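Local structure of Myo-inositol phosphohydrolase (Mitsuokella multacida, 4WU3) at residues K230-P233 against K234-L238; K100-E103 against A104-K108. The protein probably removes phosphate groups from inositol hexakisphosphate and binds inositol-(1,3,4,5)-tetrakisphosphate, acting as a protein-tyrosine-phosphatase-like phytase. The protein carries 2 engineered substitutions. All blocks are in the same frame, centred on the assembly; numbering follows the deposited sequence.

Interaction 1: residues K230-P233 against K234-L238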
ATOM      1  N   LYS A 230       2.017  17.644 -23.957  1.00 12.81           N
ATOM      2  CA  LYS A 230       2.947  18.395 -24.787  1.00 13.84           C
ATOM      3  C   LYS A 230       2.464  18.580 -26.222  1.00 13.55           C
ATOM      4  O   LYS A 230       2.952  19.450 -26.932  1.00 12.62           O
ATOM      5  CB  LYS A 230       4.303  17.702 -24.785  1.00 16.06           C
ATOM      6  CG  LYS A 230       5.016  17.814 -23.449  1.00 18.89           C
ATOM      7  CD  LYS A 230       6.016  16.690 -23.246  1.00 21.46           C
ATOM      8  CE  LYS A 230       7.232  16.867 -24.135  1.00 25.41           C
ATOM      9  NZ  LYS A 230       8.213  15.767 -23.917  1.00 26.09           N
ATOM     10  N   SER A 231       1.504  17.770 -26.646  1.00 13.01           N
ATOM     11  CA  SER A 231       1.008  17.862 -28.002  1.00 15.03           C
ATOM     12  C   SER A 231      -0.249  18.723 -28.081  1.00 13.83           C
ATOM     13  O   SER A 231      -0.810  18.873 -29.157  1.00 16.02           O
ATOM     14  CB  SER A 231       0.711  16.466 -28.555  1.00 17.02           C
ATOM     15  OG  SER A 231      -0.491  15.956 -27.991  1.00 23.04           O
ATOM     16  N   LEU A 232      -0.692  19.293 -26.959  1.00 11.69           N
ATOM     17  CA  LEU A 232      -1.939  20.055 -26.952  1.00 11.34           C
ATOM     18  C   LEU A 232      -1.803  21.401 -27.631  1.00 10.60           C
ATOM     19  O   LEU A 232      -0.782  22.045 -27.530  1.00  9.24           O
ATOM     20  CB  LEU A 232      -2.430  20.303 -25.533  1.00 10.49           C
ATOM     21  CG  LEU A 232      -2.993  19.072 -24.857  1.00 10.88           C
ATOM     22  CD1 LEU A 232      -3.329  19.375 -23.402  1.00 10.42           C
ATOM     23  CD2 LEU A 232      -4.205  18.598 -25.632  1.00 11.09           C
ATOM     24  N   PRO A 233      -2.858  21.823 -28.318  1.00 10.55           N
ATOM     25  CA  PRO A 233      -2.853  23.181 -28.765  1.00 11.49           C
ATOM     26  C   PRO A 233      -2.927  24.123 -27.588  1.00 12.58           C
ATOM     27  O   PRO A 233      -3.492  23.827 -26.549  1.00 14.39           O
ATOM     28  CB  PRO A 233      -4.103  23.292 -29.645  1.00 11.45           C
ATOM     29  CG  PRO A 233      -4.900  22.070 -29.404  1.00 11.05           C
ATOM     30  CD  PRO A 233      -3.957  21.034 -28.891  1.00 11.22           C
ATOM     31  N   LYS A 234      -2.332  25.271 -27.750  1.00 14.10           N
ATOM     32  CA  LYS A 234      -2.318  26.205 -26.679  1.00 16.30           C
ATOM     33  C   LYS A 234      -3.694  26.607 -26.185  1.00 14.15           C
ATOM     34  O   LYS A 234      -3.810  27.052 -25.070  1.00 13.92           O
ATOM     35  CB  LYS A 234      -1.612  27.440 -27.152  1.00 20.05           C
ATOM     36  CG  LYS A 234      -0.136  27.439 -26.889  1.00 25.45           C
ATOM     37  CD  LYS A 234       0.409  28.667 -27.565  1.00 34.49           C
ATOM     38  CE  LYS A 234       1.838  28.961 -27.191  1.00 40.69           C
ATOM     39  NZ  LYS A 234       2.246  30.156 -27.976  1.00 48.29           N
ATOM     40  N   ASP A 235      -4.738  26.523 -26.981  1.00 14.07           N
ATOM     41  CA  ASP A 235      -5.985  27.030 -26.477  1.00 12.99           C
ATOM     42  C   ASP A 235      -6.831  25.911 -25.878  1.00 13.23           C
ATOM     43  O   ASP A 235      -8.048  26.031 -25.735  1.00 15.86           O
ATOM     44  CB  ASP A 235      -6.721  27.733 -27.595  1.00 13.16           C
ATOM     45  CG  ASP A 235      -6.987  26.830 -28.768  1.00 14.15           C
ATOM     46  OD1 ASP A 235      -6.284  25.815 -28.933  1.00 15.71           O
ATOM     47  OD2 ASP A 235      -7.910  27.137 -29.546  1.00 16.42           O
ATOM     48  N   ALA A 236      -6.185  24.816 -25.529  1.00 12.24           N
ATOM     49  CA  ALA A 236      -6.904  23.627 -25.119  1.00 10.72           C
ATOM     50  C   ALA A 236      -7.488  23.784 -23.720  1.00  9.76           C
ATOM     51  O   ALA A 236      -6.847  24.327 -22.826  1.00 10.29           O
ATOM     52  CB  ALA A 236      -5.981  22.424 -25.167  1.00 10.21           C
ATOM     53  N   TRP A 237      -8.711  23.307 -23.538  1.00  8.54           N
ATOM     54  CA  TRP A 237      -9.309  23.290 -22.223  1.00  8.14           C
ATOM     55  C   TRP A 237      -9.368  21.844 -21.766  1.00  7.94           C
ATOM     56  O   TRP A 237      -9.886  20.993 -22.474  1.00  7.98           O
ATOM     57  CB  TRP A 237     -10.704  23.908 -22.248  1.00  7.70           C
ATOM     58  CG  TRP A 237     -11.296  23.980 -20.894  1.00  7.09           C
ATOM     59  CD1 TRP A 237     -11.819  22.949 -20.185  1.00  7.02           C
ATOM     60  CD2 TRP A 237     -11.406  25.135 -20.068  1.00  7.09           C
ATOM     61  NE1 TRP A 237     -12.250  23.381 -18.966  1.00  7.17           N
ATOM     62  CE2 TRP A 237     -12.002  24.723 -18.860  1.00  7.44           C
ATOM     63  CE3 TRP A 237     -11.043  26.471 -20.218  1.00  6.79           C
ATOM     64  CZ2 TRP A 237     -12.270  25.608 -17.819  1.00  6.80           C
ATOM     65  CZ3 TRP A 237     -11.290  27.343 -19.180  1.00  7.03           C
ATOM     66  CH2 TRP A 237     -11.903  26.911 -18.000  1.00  7.32           C
ATOM     67  N   LEU A 238      -8.809  21.581 -20.589  1.00  8.41           N
ATOM     68  CA  LEU A 238      -8.749  20.237 -20.021  1.00  7.99           C
ATOM     69  C   LEU A 238      -9.736  20.046 -18.874  1.00  7.36           C
ATOM     70  O   LEU A 238      -9.755  20.813 -17.917  1.00  6.39           O
ATOM     71  CB  LEU A 238      -7.337  19.948 -19.511  1.00  8.33           C
ATOM     72  CG  LEU A 238      -6.245  19.840 -20.579  1.00  9.18           C
ATOM     73  CD1 LEU A 238      -4.959  19.301 -19.967  1.00 10.00           C
ATOM     74  CD2 LEU A 238      -6.689  18.955 -21.729  1.00  9.63           C
TER

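Interaction 2: residues K100-E103 against A104-K108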
ATOM      1  N   LYS A 100     -26.364  14.774 -20.024  1.00 13.26           N
ATOM      2  CA  LYS A 100     -26.846  16.121 -19.709  1.00 13.57           C
ATOM      3  C   LYS A 100     -25.869  16.889 -18.813  1.00 13.29           C
ATOM      4  O   LYS A 100     -25.774  18.118 -18.892  1.00 10.78           O
ATOM      5  CB  LYS A 100     -28.225  16.070 -19.053  1.00 14.37           C
ATOM      6  CG  LYS A 100     -29.339  15.616 -19.986  1.00 15.02           C
ATOM      7  CD  LYS A 100     -30.705  15.720 -19.324  1.00 16.16           C
ATOM      8  CE  LYS A 100     -31.770  14.993 -20.132  1.00 17.28           C
ATOM      9  NZ  LYS A 100     -31.918  15.606 -21.470  1.00 18.40           N
ATOM     10  N   GLU A 101     -25.137  16.183 -17.956  1.00 12.95           N
ATOM     11  CA  GLU A 101     -24.141  16.867 -17.124  1.00 11.96           C
ATOM     12  C   GLU A 101     -22.952  17.311 -17.974  1.00 11.36           C
ATOM     13  O   GLU A 101     -22.387  18.380 -17.753  1.00 10.62           O
ATOM     14  CB  GLU A 101     -23.699  15.988 -15.950  1.00 13.11           C
ATOM     15  CG  GLU A 101     -24.808  15.772 -14.924  1.00 13.56           C
ATOM     16  CD  GLU A 101     -24.478  14.723 -13.880  1.00 14.88           C
ATOM     17  OE1 GLU A 101     -23.770  13.733 -14.195  1.00 13.33           O
ATOM     18  OE2 GLU A 101     -24.958  14.892 -12.735  1.00 16.95           O
ATOM     19  N   LEU A 102     -22.583  16.507 -18.966  1.00 10.67           N
ATOM     20  CA  LEU A 102     -21.543  16.936 -19.897  1.00 11.04           C
ATOM     21  C   LEU A 102     -22.012  18.193 -20.631  1.00 12.00           C
ATOM     22  O   LEU A 102     -21.254  19.160 -20.778  1.00 10.92           O
ATOM     23  CB  LEU A 102     -21.183  15.838 -20.898  1.00 10.67           C
ATOM     24  CG  LEU A 102     -20.199  16.248 -22.004  1.00 11.63           C
ATOM     25  CD1 LEU A 102     -18.849  16.654 -21.435  1.00 11.51           C
ATOM     26  CD2 LEU A 102     -20.012  15.154 -23.039  1.00 12.51           C
ATOM     27  N   GLU A 103     -23.267  18.186 -21.072  1.00 13.43           N
ATOM     28  CA  GLU A 103     -23.822  19.332 -21.801  1.00 15.15           C
ATOM     29  C   GLU A 103     -23.749  20.595 -20.937  1.00 14.54           C
ATOM     30  O   GLU A 103     -23.375  21.667 -21.423  1.00 15.32           O
ATOM     31  CB  GLU A 103     -25.246  19.034 -22.274  1.00 17.08           C
ATOM     32  CG  GLU A 103     -25.278  18.103 -23.480  1.00 18.80           C
ATOM     33  CD  GLU A 103     -26.606  17.381 -23.660  1.00 21.87           C
ATOM     34  OE1 GLU A 103     -27.614  17.770 -23.030  1.00 24.51           O
ATOM     35  OE2 GLU A 103     -26.637  16.410 -24.441  1.00 25.47           O
ATOM     36  N   ALA A 104     -24.048  20.453 -19.649  1.00 12.40           N
ATOM     37  CA  ALA A 104     -23.905  21.561 -18.715  1.00 13.11           C
ATOM     38  C   ALA A 104     -22.445  22.014 -18.580  1.00 14.03           C
ATOM     39  O   ALA A 104     -22.167  23.219 -18.481  1.00 13.14           O
ATOM     40  CB  ALA A 104     -24.461  21.184 -17.356  1.00 13.92           C
ATOM     41  N   ILE A 105     -21.513  21.057 -18.559  1.00 12.32           N
ATOM     42  CA  ILE A 105     -20.081  21.400 -18.515  1.00 11.60           C
ATOM     43  C   ILE A 105     -19.648  22.175 -19.769  1.00 11.15           C
ATOM     44  O   ILE A 105     -19.013  23.216 -19.684  1.00 10.68           O
ATOM     45  CB  ILE A 105     -19.198  20.148 -18.384  1.00 11.01           C
ATOM     46  CG1 ILE A 105     -19.372  19.513 -17.002  1.00 10.94           C
ATOM     47  CG2 ILE A 105     -17.746  20.518 -18.625  1.00 11.46           C
ATOM     48  CD1 ILE A 105     -18.611  18.219 -16.813  1.00 10.60           C
ATOM     49  N   LEU A 106     -20.007  21.653 -20.935  1.00 12.81           N
ATOM     50  CA  LEU A 106     -19.664  22.291 -22.199  1.00 14.95           C
ATOM     51  C   LEU A 106     -20.233  23.710 -22.292  1.00 18.51           C
ATOM     52  O   LEU A 106     -19.575  24.615 -22.794  1.00 19.31           O
ATOM     53  CB  LEU A 106     -20.167  21.446 -23.365  1.00 14.12           C
ATOM     54  CG  LEU A 106     -19.415  20.141 -23.584  1.00 13.64           C
ATOM     55  CD1 LEU A 106     -19.994  19.392 -24.771  1.00 14.32           C
ATOM     56  CD2 LEU A 106     -17.942  20.419 -23.786  1.00 13.04           C
ATOM     57  N   LYS A 107     -21.452  23.903 -21.798  1.00 21.99           N
ATOM     58  CA  LYS A 107     -22.049  25.228 -21.802  1.00 26.71           C
ATOM     59  C   LYS A 107     -21.246  26.157 -20.899  1.00 25.75           C
ATOM     60  O   LYS A 107     -20.954  27.298 -21.264  1.00 23.89           O
ATOM     61  CB  LYS A 107     -23.516  25.184 -21.356  1.00 30.14           C
ATOM     62  CG  LYS A 107     -24.274  26.471 -21.653  1.00 37.42           C
ATOM     63  CD  LYS A 107     -25.745  26.395 -21.260  1.00 42.85           C
ATOM     64  CE  LYS A 107     -26.495  27.643 -21.717  1.00 45.57           C
ATOM     65  NZ  LYS A 107     -27.816  27.803 -21.043  1.00 48.04           N
ATOM     66  N   LYS A 108     -20.885  25.666 -19.719  1.00 22.16           N
ATOM     67  CA  LYS A 108     -20.284  26.519 -18.713  1.00 20.63           C
ATOM     68  C   LYS A 108     -18.869  26.967 -19.059  1.00 18.90           C
ATOM     69  O   LYS A 108     -18.497  28.102 -18.771  1.00 18.09           O
ATOM     70  CB  LYS A 108     -20.269  25.825 -17.353  1.00 25.79           C
ATOM     71  CG  LYS A 108     -19.562  26.639 -16.280  1.00 26.68           C
ATOM     72  CD  LYS A 108     -20.025  26.248 -14.888  1.00 30.94           C
ATOM     73  CE  LYS A 108     -19.657  27.311 -13.865  1.00 32.75           C
ATOM     74  NZ  LYS A 108     -20.563  28.486 -13.975  1.00 32.00           N
TER

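Interaction 1: residues K230-P233 against K234-L238
L232 and L238 meet tip to tip at the apolar centre. CD1 of L232 lies 3.8 Å from CD2 of L238 and just as close to its CD1, a single methyl set against both branches of the partner. Each leucine carries CG anti to its carbonyl carbon, which turns the two ends toward one another. Closer to the bend, CB of L232 approaches CB of A236 at 4.2 Å, and CG of the P233 ring stands 4.4 Å from the same methyl. Y117 of strand 116-122 packs against all four of these residues. The chain is here turning out of helix 219-230 into strand 237-241, the central parallel strand of a five-stranded mixed sheet, and P233 to A236 make the type I beta turn of that connection. The turn is closed by A236 N donating to P233 O at 3.0 Å, with an N-H...O angle of 141° and the donor well above the carbonyl plane. At the exposed edge D235, with CG between its backbone N and carbonyl carbon (chi1 58°), brings OD1 obliquely past the CB corner of P233, 3.4 Å from CB, a van der Waals contact.

Interaction 2: residues K100-E103 against A104-K108
L102 and L106, one turn apart on helix 99-108, make the apolar side-chain contact: CD1 of L102 lies 4.1 Å from CG of L106, the two side chains crossing at a slant. L102 places CG anti to its backbone N (chi1 174°), which swings its end back toward L106 although its CB points away. CG1 of I105 comes within 3.3 Å of E101 O, a van der Waals contact. M198 and V199 of helix 195-201 touch L102, F116 touches L106 and I105, and P61 also packs on I105. Cutting L106 back to an alanine here would take away CG and both methyls, which is likely to leave CD1 of L102 facing a gap and F116 with less to pack on.

The backbone bonds are the i to i+4 set of an alpha helix. L106 N to L102 O is the shortest and straightest, 2.8 Å with an N-H...O angle of 170°; A104 N to K100 O, at 3.0 Å, bends to 156°. I105 N and K107 N bond likewise to the carbonyls of E101 and E103. The helix links strands 91-94 and 116-122, parallel with strand 237-241 between them: a beta-alpha-beta crossover.

Among the charged ends, E103 bonds to H202. OE1 of E101 accepts from S98 N, the glutamate half of a capping box at the helix start, while OE2 meets R54 and Q59. Buried E101 thus brings inside a carboxylate that R54 probably keeps charged and three partners hold, while L102, I105 and L106 supply the apolar face.

In the fold
The two contacts follow one another along the chain, interaction 2 first, with centres 20 Å apart and nearest atoms about 6 Å apart; they do not touch. Strand 116-122 connects them: F116 packs on the helix of interaction 2, and its neighbour Y117 on the turn of interaction 1. V109, next after that helix, also meets W237. Both lie on the same side of the chain's centre, 27 and 32 Å from it. Neither supplies a residue to the inositol tetrakisphosphate pocket of this half, lined by H214, K288, K289 and Y297. Strand 237-241, which interaction 1 leads into, runs toward the loop before helix 247-261, consistent with the phosphate-binding loop of PTP-like enzymes.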